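Local coordinates for Phthiocerol/phenolphthiocerol synthesis polyketide synthase type I PpsC (Mycobacterium tuberculosis, PDB 5NJI), which probably removes water from beta-hydroxyacyl intermediates through its dehydratase domain, as part of the polyketide synthase that builds phthiocerol and phenolphthiocerol, at residues 96-101 and 265-270; 123-128 and 142-147; 295-300 and 308-313; 76-81 and 91-96. The protein carries 1 engineered substitution. One frame throughout, in Å; residues are numbered along the deposited sequence.

Contact 1. Residues 96-101 and 265-270; sequences SELDLR and VRFAGV. With 8Z2 (~{S}-[2-[3-[[(2~{R})-4-[[[(2~{R},3~{S},4~{R},5~{R})-5-(6-aminopurin-9-yl)-4-oxidanyl-3-phosphonooxy-oxolan-2-yl]methoxy-oxidanyl-phosphoryl]oxy-oxidanyl-phosphoryl]oxy-3,3-dimethyl-2-oxidanyl-butanoyl]amino]propanoylamino]ethyl] (~{E})-dodec-2-enethioate), chain B.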
# COMPACT_ATOMS: atom_id res chain seq x y z
N SER A 96 -9.29 5.58 -7.11
CA SER A 96 -8.97 6.29 -8.34
C SER A 96 -7.63 6.99 -8.25
O SER A 96 -6.82 6.94 -9.18
CB SER A 96 -10.06 7.31 -8.67
OG SER A 96 -11.31 6.68 -8.79
N GLU A 97 -7.37 7.66 -7.12
CA GLU A 97 -6.16 8.42 -6.92
C GLU A 97 -5.89 8.50 -5.42
O GLU A 97 -6.80 8.71 -4.63
CB GLU A 97 -6.30 9.84 -7.50
CG GLU A 97 -5.11 10.76 -7.36
CD GLU A 97 -5.44 12.18 -7.79
OE1 GLU A 97 -6.56 12.41 -8.30
OE2 GLU A 97 -4.59 13.07 -7.60
N LEU A 98 -4.63 8.31 -5.05
CA LEU A 98 -4.23 8.52 -3.67
C LEU A 98 -2.93 9.29 -3.69
O LEU A 98 -1.95 8.87 -4.31
CB LEU A 98 -4.08 7.20 -2.92
CG LEU A 98 -3.89 7.38 -1.41
CD1 LEU A 98 -4.40 6.17 -0.68
CD2 LEU A 98 -2.44 7.64 -1.06
N ASP A 99 -2.93 10.41 -3.01
CA ASP A 99 -1.80 11.24 -2.96
C ASP A 99 -1.12 11.12 -1.56
O ASP A 99 -1.77 11.43 -0.63
CB ASP A 99 -2.15 12.73 -3.21
CG ASP A 99 -2.71 12.97 -4.66
OD1 ASP A 99 -2.09 12.54 -5.59
OD2 ASP A 99 -3.69 13.65 -4.88
N LEU A 100 0.18 10.81 -1.49
CA LEU A 100 0.92 10.68 -0.22
C LEU A 100 1.69 12.01 -0.08
O LEU A 100 2.68 12.20 -0.72
CB LEU A 100 1.89 9.47 -0.25
CG LEU A 100 1.14 8.15 -0.51
CD1 LEU A 100 2.06 6.97 -0.68
CD2 LEU A 100 0.15 7.91 0.65
N ARG A 101 1.11 12.95 0.64
CA ARG A 101 1.70 14.28 0.76
C ARG A 101 2.90 14.51 1.86
O ARG A 101 3.65 15.36 1.65
CB ARG A 101 0.50 15.21 1.02
CG ARG A 101 -0.79 14.78 0.26
CD ARG A 101 -1.65 15.86 -0.40
NE ARG A 101 -1.41 17.15 0.25
CZ ARG A 101 -2.39 18.06 0.49
NH1 ARG A 101 -3.67 17.76 0.05
NH2 ARG A 101 -2.07 19.26 1.17
N VAL A 265 4.70 8.38 -3.90
CA VAL A 265 4.02 9.64 -3.63
C VAL A 265 2.61 9.67 -4.20
O VAL A 265 1.82 10.53 -3.80
CB VAL A 265 4.82 10.84 -4.15
CG1 VAL A 265 6.12 10.98 -3.38
CG2 VAL A 265 5.08 10.72 -5.65
N ARG A 266 2.26 8.76 -5.10
CA ARG A 266 0.93 8.72 -5.67
C ARG A 266 0.62 7.32 -6.16
O ARG A 266 1.48 6.64 -6.73
CB ARG A 266 0.82 9.73 -6.82
CG ARG A 266 -0.54 9.95 -7.39
CD ARG A 266 -0.53 11.25 -8.24
NE ARG A 266 -1.85 11.61 -8.76
CZ ARG A 266 -2.40 11.06 -9.83
NH1 ARG A 266 -1.74 10.12 -10.49
NH2 ARG A 266 -3.60 11.44 -10.25
N PHE A 267 -0.61 6.89 -5.93
CA PHE A 267 -1.15 5.69 -6.55
C PHE A 267 -2.32 6.12 -7.41
O PHE A 267 -3.05 7.05 -7.06
CB PHE A 267 -1.65 4.65 -5.53
CG PHE A 267 -0.60 4.14 -4.57
CD1 PHE A 267 0.34 3.21 -4.96
CD2 PHE A 267 -0.61 4.55 -3.26
CE1 PHE A 267 1.28 2.74 -4.05
CE2 PHE A 267 0.33 4.07 -2.35
CZ PHE A 267 1.27 3.17 -2.76
N ALA A 268 -2.49 5.47 -8.55
CA ALA A 268 -3.69 5.67 -9.33
C ALA A 268 -4.22 4.32 -9.78
O ALA A 268 -3.44 3.46 -10.20
CB ALA A 268 -3.45 6.57 -10.53
N GLY A 269 -5.53 4.13 -9.69
CA GLY A 269 -6.14 2.91 -10.16
C GLY A 269 -5.72 1.71 -9.33
O GLY A 269 -5.06 0.79 -9.83
N VAL A 270 -6.04 1.74 -8.05
CA VAL A 270 -5.82 0.59 -7.18
C VAL A 270 -7.09 -0.25 -7.21
O VAL A 270 -8.14 0.18 -6.72
CB VAL A 270 -5.45 0.99 -5.75
CG1 VAL A 270 -5.23 -0.25 -4.91
CG2 VAL A 270 -4.21 1.85 -5.75
C2 8Z2 B . -2.35 18.69 -3.40
C4 8Z2 B . -0.16 19.27 -2.84
C5 8Z2 B . -0.62 20.29 -2.15
C6 8Z2 B . -1.90 20.55 -2.08
C8 8Z2 B . 1.49 20.35 -1.97
C10 8Z2 B . 12.25 0.84 -5.41
C11 8Z2 B . 12.59 1.11 -6.82
C12 8Z2 B . 13.84 1.89 -6.91
N9 8Z2 B . 1.15 19.28 -2.68
N7 8Z2 B . 0.39 20.93 -1.61
N3 8Z2 B . -1.01 18.45 -3.48
N1 8Z2 B . -2.79 19.77 -2.70
N6 8Z2 B . -2.21 21.60 -1.37
C1' 8Z2 B . 1.62 18.02 -3.55
C2' 8Z2 B . 1.62 18.65 -4.89
O2' 8Z2 B . 0.93 17.62 -5.58
C3' 8Z2 B . 3.20 18.87 -5.16
O3' 8Z2 B . 3.35 19.90 -6.18
C4' 8Z2 B . 3.53 17.23 -5.10
O4' 8Z2 B . 2.82 16.98 -3.80
C5' 8Z2 B . 4.89 16.57 -4.99
O5' 8Z2 B . 5.62 16.87 -3.85
P1 8Z2 B . 6.03 18.20 -3.38
O11 8Z2 B . 4.85 18.50 -2.57
O12 8Z2 B . 6.05 19.31 -4.36
O6 8Z2 B . 7.46 18.20 -2.46
P2 8Z2 B . 7.40 18.37 -0.85
O21 8Z2 B . 6.00 18.92 -0.33
O22 8Z2 B . 8.31 19.07 -0.04
O7 8Z2 B . 7.59 16.77 -0.58
CPA 8Z2 B . 7.99 15.74 -1.50
CPB 8Z2 B . 7.98 14.45 -0.63
CP8 8Z2 B . 6.57 14.34 -0.03
CP7 8Z2 B . 8.30 13.22 -1.43
CP9 8Z2 B . 9.02 14.61 0.47
OP3 8Z2 B . 5.71 14.25 -1.09
CP6 8Z2 B . 6.37 13.12 0.92
OP2 8Z2 B . 7.03 13.04 1.89
NP2 8Z2 B . 5.34 12.32 0.68
CP5 8Z2 B . 4.94 11.19 1.48
CP4 8Z2 B . 5.56 9.92 0.92
CP3 8Z2 B . 5.13 8.74 1.81
OP1 8Z2 B . 4.80 8.92 2.93
NP1 8Z2 B . 5.15 7.54 1.28
CP2 8Z2 B . 4.72 6.37 2.00
CP1 8Z2 B . 5.74 5.92 2.99
S 8Z2 B . 7.24 5.31 2.15
P3 8Z2 B . 2.70 21.47 -5.71
O31 8Z2 B . 3.23 21.59 -4.11
O32 8Z2 B . 1.31 21.59 -5.53
O33 8Z2 B . 3.13 22.69 -6.40
CA1 8Z2 B . 6.76 3.96 1.60
CA2 8Z2 B . 7.79 3.16 0.90
OA1 8Z2 B . 5.68 3.46 1.68
CA3 8Z2 B . 7.37 1.87 0.30
CA4 8Z2 B . 8.39 1.11 -0.44
CA5 8Z2 B . 7.82 -0.05 -1.22
CA6 8Z2 B . 8.92 -0.74 -2.00
CA7 8Z2 B . 9.30 0.06 -3.27
CA8 8Z2 B . 10.66 -0.33 -3.82
CA9 8Z2 B . 10.93 0.17 -5.26
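Arg266 reaches from residues 265-270 to two carboxylates of residues 96-101, Glu97 and Asp99, on the same face of the antiparallel pair. Its CG stands anti to the backbone N (chi1 -172°) and the chain runs straight on to NE, which carries the guanidinium along beside Asp99 rather than away from the neighbouring strand. Asp99 OD1 meets NE of Arg266 at 3.3 Å, at the guanidinium edge, with the two planes 32° apart. Glu97 comes in aslant: its OE2 makes a salt bridge of 3.3 Å to Arg266 NH2, the planes differ by 56°, and its bond from Arg266 NE is weak. Glu97 OE2 and Asp99 OD2, both acceptors, lie only 2.9 Å apart; the arginine charge probably eases their repulsion, and one carboxylate may be protonated.

The other face is apolar. Leu100 CD1 lies 3.8 Å from Phe267 CE2, and helix 226-234 packs on the same ring through Met229 and Leu233. Backbone bonds include Leu98 N to Phe267 O at 2.9 Å and Leu100 N to Val265 O at 2.8 Å. At the end of the strand, Leu100 O accepts a hydrogen bond from NP2 of the bound acyl-CoA at 3.0 Å, and Val265 CG1 touches its CP7 methyl at 3.7 Å. Pairing of two strands from separate halves beside a pantetheine arm is typical of the double-hotdog fold of polyketide synthase dehydratases.

Contact 2. Residues 123-128 and 142-147; sequences CQVEIR and ATVARA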
# COMPACT_ATOMS: atom_id res chain seq x y z
N CYS A 123 -16.27 9.25 -3.40
CA CYS A 123 -16.07 9.94 -2.13
C CYS A 123 -14.60 10.33 -1.99
O CYS A 123 -13.73 9.81 -2.68
CB CYS A 123 -16.55 9.08 -0.95
SG CYS A 123 -15.68 7.52 -0.76
N GLN A 124 -14.35 11.31 -1.12
CA GLN A 124 -13.04 11.91 -0.94
C GLN A 124 -12.62 11.66 0.50
O GLN A 124 -13.38 11.95 1.43
CB GLN A 124 -13.04 13.43 -1.23
CG GLN A 124 -13.61 13.81 -2.58
CD GLN A 124 -12.64 13.56 -3.71
OE1 GLN A 124 -11.46 13.27 -3.49
NE2 GLN A 124 -13.13 13.66 -4.94
N VAL A 125 -11.42 11.13 0.68
CA VAL A 125 -10.89 10.78 1.99
C VAL A 125 -9.66 11.64 2.24
O VAL A 125 -8.85 11.85 1.33
CB VAL A 125 -10.56 9.28 2.06
CG1 VAL A 125 -9.88 8.92 3.37
CG2 VAL A 125 -11.81 8.45 1.88
N GLU A 126 -9.52 12.14 3.46
CA GLU A 126 -8.33 12.89 3.86
C GLU A 126 -7.84 12.31 5.17
O GLU A 126 -8.65 11.99 6.06
CB GLU A 126 -8.61 14.40 3.96
CG GLU A 126 -7.37 15.26 4.15
CD GLU A 126 -7.57 16.69 3.66
OE1 GLU A 126 -8.60 16.96 2.99
OE2 GLU A 126 -6.70 17.54 3.95
N ILE A 127 -6.53 12.12 5.29
CA ILE A 127 -5.91 11.47 6.43
C ILE A 127 -4.91 12.43 7.04
O ILE A 127 -3.97 12.87 6.37
CB ILE A 127 -5.24 10.15 6.04
CG1 ILE A 127 -6.30 9.19 5.52
CG2 ILE A 127 -4.48 9.55 7.22
CD1 ILE A 127 -5.73 7.99 4.81
N ARG A 128 -5.15 12.79 8.27
CA ARG A 128 -4.37 13.74 9.00
C ARG A 128 -3.83 13.18 10.36
O ARG A 128 -4.32 12.20 10.74
CB ARG A 128 -5.27 14.96 9.37
CG ARG A 128 -5.93 15.68 8.23
CD ARG A 128 -7.03 16.69 8.67
NE ARG A 128 -7.51 17.57 7.66
CZ ARG A 128 -8.60 17.35 6.86
NH1 ARG A 128 -9.35 16.21 7.05
NH2 ARG A 128 -8.95 18.30 5.87
N ALA A 142 -7.33 10.81 -0.81
CA ALA A 142 -7.68 9.76 -1.76
C ALA A 142 -9.07 10.02 -2.34
O ALA A 142 -9.96 10.52 -1.66
CB ALA A 142 -7.66 8.37 -1.14
N THR A 143 -9.22 9.68 -3.61
CA THR A 143 -10.53 9.59 -4.23
C THR A 143 -10.89 8.12 -4.38
O THR A 143 -10.16 7.36 -5.02
CB THR A 143 -10.55 10.30 -5.58
OG1 THR A 143 -10.24 11.68 -5.40
CG2 THR A 143 -11.92 10.19 -6.21
N VAL A 144 -12.02 7.73 -3.79
CA VAL A 144 -12.51 6.36 -3.81
C VAL A 144 -13.79 6.32 -4.63
O VAL A 144 -14.64 7.20 -4.52
CB VAL A 144 -12.75 5.83 -2.39
CG1 VAL A 144 -13.30 4.43 -2.40
CG2 VAL A 144 -11.46 5.90 -1.56
N ALA A 145 -13.92 5.28 -5.45
CA ALA A 145 -15.07 5.17 -6.34
C ALA A 145 -15.53 3.72 -6.37
O ALA A 145 -14.82 2.81 -5.96
CB ALA A 145 -14.73 5.67 -7.75
N ARG A 146 -16.74 3.51 -6.87
CA ARG A 146 -17.22 2.14 -7.05
C ARG A 146 -16.29 1.36 -7.97
O ARG A 146 -15.78 1.89 -8.96
CB ARG A 146 -18.65 2.15 -7.61
CG ARG A 146 -19.72 2.56 -6.60
CD ARG A 146 -19.88 1.55 -5.47
NE ARG A 146 -20.95 0.59 -5.71
CZ ARG A 146 -22.19 0.69 -5.23
NH1 ARG A 146 -22.54 1.73 -4.47
NH2 ARG A 146 -23.09 -0.24 -5.51
N ALA A 147 -16.06 0.11 -7.62
CA ALA A 147 -15.10 -0.74 -8.31
C ALA A 147 -15.52 -0.98 -9.76
O ALA A 147 -16.69 -1.21 -10.05
CB ALA A 147 -14.98 -2.08 -7.60
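Gln124 and Thr143 supply the polar side-chain bond: Thr143 OG1 donates to Gln124 OE1 at 2.8 Å. The two side chains lie next to each other and point the same way from a non-hydrogen-bonded pair. Gln124 bends at chi2 (-77°), which turns its amide alongside Thr143, with OE1 toward the hydroxyl, instead of letting it extend from the sheet. The hydroxyl approaches the amide carbonyl from one side, at a C=O...donor angle of 116°, and somewhat out of its plane.

Backbone bonds flank this pair in two reciprocal sets. Cys123 N to Val144 O measures 2.8 Å and its return, Val144 N to Cys123 O, 2.9 Å; Val125 and Ala142 exchange a second set. These strands are the two arms of the beta hairpin 122-130 and 136-146, part of the first hotdog unit of the dehydratase. Their segment axes are twisted to 146°, and beyond Val125 the pairing passes to earlier residues of the second arm, with Ile127 bonded to His139 and Ala140.

Apolar contacts occupy the face turned to helix 70-84. Cys123 SG rests 3.8 Å from Val144 CB, and the methyls Val125 CG2 and Val144 CG2 approach to 4.3 Å. Val125 CB also lies 4.4 Å from Ala142 CB; from the helix, Ala77 packs on Ala142 and Ala81 on Val144.

Contact 3. Residues 295-300 and 308-313; sequences GEVVLT and LVVDEV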
# COMPACT_ATOMS: atom_id res chain seq x y z
N GLY A 295 5.47 2.85 -11.80
CA GLY A 295 5.38 1.41 -11.84
C GLY A 295 3.95 0.93 -11.95
O GLY A 295 2.97 1.68 -11.82
N GLU A 296 3.84 -0.38 -12.16
CA GLU A 296 2.58 -1.09 -12.27
C GLU A 296 2.82 -2.45 -11.64
O GLU A 296 3.88 -3.04 -11.89
CB GLU A 296 2.13 -1.22 -13.74
CG GLU A 296 0.69 -1.65 -13.94
CD GLU A 296 0.50 -3.16 -13.89
OE1 GLU A 296 1.48 -3.89 -14.15
OE2 GLU A 296 -0.63 -3.60 -13.60
N VAL A 297 1.89 -2.93 -10.80
CA VAL A 297 2.04 -4.24 -10.17
C VAL A 297 0.73 -5.02 -10.23
O VAL A 297 -0.36 -4.45 -10.09
CB VAL A 297 2.53 -4.15 -8.70
CG1 VAL A 297 3.81 -3.31 -8.59
CG2 VAL A 297 1.48 -3.59 -7.80
N VAL A 298 0.85 -6.34 -10.42
CA VAL A 298 -0.29 -7.25 -10.37
C VAL A 298 0.05 -8.39 -9.42
O VAL A 298 1.12 -9.01 -9.55
CB VAL A 298 -0.63 -7.82 -11.76
CG1 VAL A 298 -1.79 -8.81 -11.68
CG2 VAL A 298 -0.94 -6.67 -12.72
N LEU A 299 -0.86 -8.67 -8.48
CA LEU A 299 -0.74 -9.77 -7.55
C LEU A 299 -1.82 -10.79 -7.86
O LEU A 299 -3.00 -10.43 -7.95
CB LEU A 299 -0.91 -9.28 -6.11
CG LEU A 299 -0.86 -10.30 -4.98
CD1 LEU A 299 0.57 -10.75 -4.75
CD2 LEU A 299 -1.45 -9.67 -3.71
N THR A 300 -1.42 -12.05 -8.04
CA THR A 300 -2.33 -13.15 -8.38
C THR A 300 -2.30 -14.25 -7.33
O THR A 300 -1.30 -14.45 -6.64
CB THR A 300 -1.94 -13.75 -9.73
OG1 THR A 300 -0.53 -13.97 -9.75
CG2 THR A 300 -2.31 -12.82 -10.85
N LEU A 308 -4.99 -8.04 -6.79
CA LEU A 308 -4.64 -6.63 -6.64
C LEU A 308 -4.02 -6.18 -7.95
O LEU A 308 -3.08 -6.81 -8.44
CB LEU A 308 -3.65 -6.41 -5.49
CG LEU A 308 -3.13 -4.99 -5.32
CD1 LEU A 308 -4.23 -4.11 -4.79
CD2 LEU A 308 -1.93 -4.98 -4.40
N VAL A 309 -4.51 -5.09 -8.52
CA VAL A 309 -3.87 -4.47 -9.67
C VAL A 309 -3.67 -3.01 -9.32
O VAL A 309 -4.64 -2.31 -9.03
CB VAL A 309 -4.71 -4.60 -10.95
CG1 VAL A 309 -4.08 -3.82 -12.10
CG2 VAL A 309 -4.89 -6.05 -11.32
N VAL A 310 -2.41 -2.55 -9.35
CA VAL A 310 -2.10 -1.13 -9.20
C VAL A 310 -1.69 -0.60 -10.56
O VAL A 310 -0.61 -0.94 -11.07
CB VAL A 310 -1.00 -0.90 -8.16
CG1 VAL A 310 -0.75 0.59 -7.99
CG2 VAL A 310 -1.37 -1.53 -6.86
N ASP A 311 -2.52 0.28 -11.15
CA ASP A 311 -2.26 0.78 -12.50
C ASP A 311 -1.04 1.69 -12.54
O ASP A 311 -0.25 1.63 -13.48
CB ASP A 311 -3.49 1.54 -13.04
CG ASP A 311 -4.72 0.66 -13.29
OD1 ASP A 311 -4.62 -0.58 -13.42
OD2 ASP A 311 -5.81 1.25 -13.41
N GLU A 312 -0.92 2.60 -11.57
CA GLU A 312 0.23 3.49 -11.48
C GLU A 312 0.68 3.64 -10.04
O GLU A 312 -0.13 3.98 -9.16
CB GLU A 312 -0.08 4.90 -12.01
CG GLU A 312 -0.44 4.94 -13.48
CD GLU A 312 -0.81 6.34 -13.95
OE1 GLU A 312 -0.78 7.28 -13.12
OE2 GLU A 312 -1.12 6.51 -15.14
N VAL A 313 1.96 3.44 -9.81
CA VAL A 313 2.58 3.85 -8.56
C VAL A 313 3.70 4.81 -8.94
O VAL A 313 4.66 4.43 -9.62
CB VAL A 313 3.10 2.66 -7.73
CG1 VAL A 313 3.93 1.74 -8.54
CG2 VAL A 313 3.87 3.16 -6.48
O HOH W 1 -3.13 -2.07 -14.89
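The beta hairpin formed by strands 292-300 and 306-317, in the second half of the double-hotdog domain, brings Val297 against Val310 and Leu299 against Leu308. The evidence for its antiparallel course is the 176° between the axes of 295-300 and 308-310. In the regular part, Val310 N to Val297 O and Leu299 N to Leu308 O both measure 2.9 Å, whereas the return bond from Leu308 N is weak.

The register then slips by one residue. Gly295 pairs with Val313 and Val297 with Val310, so one residue separates the pairs on the first strand and two, Asp311 and Glu312, on the second: a beta bulge, where the chain also turns a corner at Asp311. Beyond it the pairing resumes, Gly295 N reaching Val313 O at 2.8 Å.

Val297 CG2 meets Val310 CG2 at 3.6 Å; chi1 of -53° sets CG1 of Val297 anti to the carbonyl carbon and so leaves CG2 between the backbone N and that carbon. Helix 226-234 packs on this apolar face, its Leu233 on Val297 and its Met229 on Leu308. On the other face Glu296 has CG anti to its backbone N (chi1 -166°), 3.2 Å from Val310 O, and the bend at chi2 then turns its carboxylate across Val309. A water donates to Glu296 OE2 at 3.2 Å and to Asp311 OD1 at 2.6 Å, bridging two carboxylates that would otherwise probably repel; the second Asp311 oxygen, OD2, bonds His271 NE2. This hairpin contributes to an antiparallel sheet curved round a central helix, as is typical of the hotdog fold.

Contact 4. Residues 76-81 and 91-96; sequences IALAAA and QPWMIS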
# COMPACT_ATOMS: atom_id res chain seq x y z
N ILE A 76 -6.79 2.46 4.74
CA ILE A 76 -7.63 3.37 5.51
C ILE A 76 -8.71 3.98 4.64
O ILE A 76 -9.87 4.09 5.07
CB ILE A 76 -6.76 4.44 6.18
CG1 ILE A 76 -5.91 3.79 7.28
CG2 ILE A 76 -7.60 5.56 6.75
CD1 ILE A 76 -4.70 4.62 7.69
N ALA A 77 -8.37 4.40 3.43
CA ALA A 77 -9.37 4.99 2.55
C ALA A 77 -10.47 3.98 2.19
O ALA A 77 -11.66 4.31 2.23
CB ALA A 77 -8.71 5.53 1.29
N LEU A 78 -10.08 2.74 1.84
CA LEU A 78 -11.08 1.72 1.52
C LEU A 78 -11.94 1.36 2.72
O LEU A 78 -13.15 1.20 2.59
CB LEU A 78 -10.40 0.47 0.96
CG LEU A 78 -9.73 0.71 -0.38
CD1 LEU A 78 -8.90 -0.51 -0.67
CD2 LEU A 78 -10.74 0.93 -1.50
N ALA A 79 -11.32 1.27 3.90
CA ALA A 79 -12.09 0.96 5.10
C ALA A 79 -13.04 2.09 5.45
O ALA A 79 -14.12 1.83 5.98
CB ALA A 79 -11.15 0.69 6.27
N ALA A 80 -12.64 3.34 5.19
CA ALA A 80 -13.52 4.47 5.47
C ALA A 80 -14.78 4.40 4.61
O ALA A 80 -15.90 4.54 5.13
CB ALA A 80 -12.78 5.79 5.24
N ALA A 81 -14.62 4.18 3.31
CA ALA A 81 -15.79 4.03 2.44
C ALA A 81 -16.67 2.88 2.89
O ALA A 81 -17.90 3.00 2.93
CB ALA A 81 -15.35 3.83 0.98
N GLN A 91 -15.61 -6.51 -2.31
CA GLN A 91 -14.67 -5.46 -2.68
C GLN A 91 -15.43 -4.43 -3.51
O GLN A 91 -15.33 -4.38 -4.74
CB GLN A 91 -13.46 -6.04 -3.42
CG GLN A 91 -12.58 -6.94 -2.56
CD GLN A 91 -11.92 -6.19 -1.40
OE1 GLN A 91 -11.82 -4.95 -1.41
NE2 GLN A 91 -11.45 -6.93 -0.41
N PRO A 92 -16.20 -3.57 -2.84
CA PRO A 92 -17.06 -2.62 -3.57
C PRO A 92 -16.34 -1.47 -4.23
O PRO A 92 -16.96 -0.78 -5.04
CB PRO A 92 -17.99 -2.08 -2.48
CG PRO A 92 -17.80 -2.92 -1.31
CD PRO A 92 -16.45 -3.53 -1.40
N TRP A 93 -15.06 -1.23 -3.89
CA TRP A 93 -14.40 0.04 -4.16
C TRP A 93 -13.12 -0.16 -4.94
O TRP A 93 -12.49 -1.22 -4.89
CB TRP A 93 -14.02 0.78 -2.87
CG TRP A 93 -15.09 0.77 -1.84
CD1 TRP A 93 -15.10 0.05 -0.70
CD2 TRP A 93 -16.31 1.49 -1.88
NE1 TRP A 93 -16.27 0.28 -0.01
CE2 TRP A 93 -17.03 1.17 -0.72
CE3 TRP A 93 -16.87 2.39 -2.79
CZ2 TRP A 93 -18.28 1.70 -0.45
CZ3 TRP A 93 -18.10 2.92 -2.53
CH2 TRP A 93 -18.80 2.58 -1.37
N MET A 94 -12.72 0.90 -5.63
CA MET A 94 -11.38 1.07 -6.15
C MET A 94 -10.85 2.41 -5.66
O MET A 94 -11.62 3.28 -5.25
CB MET A 94 -11.36 1.00 -7.69
CG MET A 94 -11.99 2.23 -8.37
SD MET A 94 -11.98 2.00 -10.17
CE MET A 94 -10.39 2.74 -10.56
N ILE A 95 -9.54 2.58 -5.69
CA ILE A 95 -8.94 3.88 -5.43
C ILE A 95 -8.58 4.50 -6.76
O ILE A 95 -7.67 4.04 -7.45
CB ILE A 95 -7.72 3.78 -4.52
CG1 ILE A 95 -8.11 3.10 -3.21
CG2 ILE A 95 -7.17 5.18 -4.27
CD1 ILE A 95 -6.94 2.78 -2.29
N SER A 96 -9.29 5.58 -7.11
CA SER A 96 -8.97 6.29 -8.34
C SER A 96 -7.63 6.99 -8.25
O SER A 96 -6.82 6.94 -9.18
CB SER A 96 -10.06 7.31 -8.67
OG SER A 96 -11.31 6.68 -8.79
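The hydroxyl OG1 of Thr82, just past residues 76-81, is gripped from both partners of this contact: Trp93 NE1 bonds to it from the strand side, and Leu78 O, one helical turn back, bonds to it from the helix. That arrangement satisfies the buried indole N-H and, together with packing on its faces, should restrain the rotation of the ring.

The ring in turn receives Ala81. Its CB sits 3.7 Å from the centroid of the five-membered ring and only 17° off the ring normal, a CH-pi contact over the face; Trp93 CE2 is nearest to Ala81 CB, at 3.6 Å. Pro92 CB lies over the opposite face, nearer the rim, so both faces are covered. Trp93 has CG anti to its carbonyl carbon (chi1 -43°), which swings the ring along the helix toward Ala81.

About one turn earlier on the helix, Leu78 CD2 touches Trp93 CB at 3.6 Å and Ile95 CG1 at 3.8 Å, sliding past the tryptophan but lying aslant to the isoleucine. Segment axes 9.1 Å apart, at 147°, place helix 70-84 against strand 93-100, the helix-on-sheet layer of a hotdog unit. Within the two segments there is no hydrogen bond from helix to strand; the interface is held by apolar surface and an aromatic face, with Thr82 meeting the polar need of the indole, which suggests that the fit depends mainly on shape.

From the N terminus, contact 4 comes first: residues 76-81 lead, through the end of the helix and a short loop, to 91-96, setting helix 70-84 on strand 93-100. The same strand turns at Ser96, shared with contact 1, whose partner 265-270 closes a loop of 163 residues. Contact 2 is a local hairpin nested wholly inside that loop; its second arm, 142-147, pairs with strand 93-100 on the edge away from 265-270. Contact 3 follows in series, another hairpin, whose strand 306-317 flanks 262-272. No loops cross. Contacts 2 and 4 thus lie in what is probably the first hotdog unit, contact 3 in the second, and contact 1 joins them.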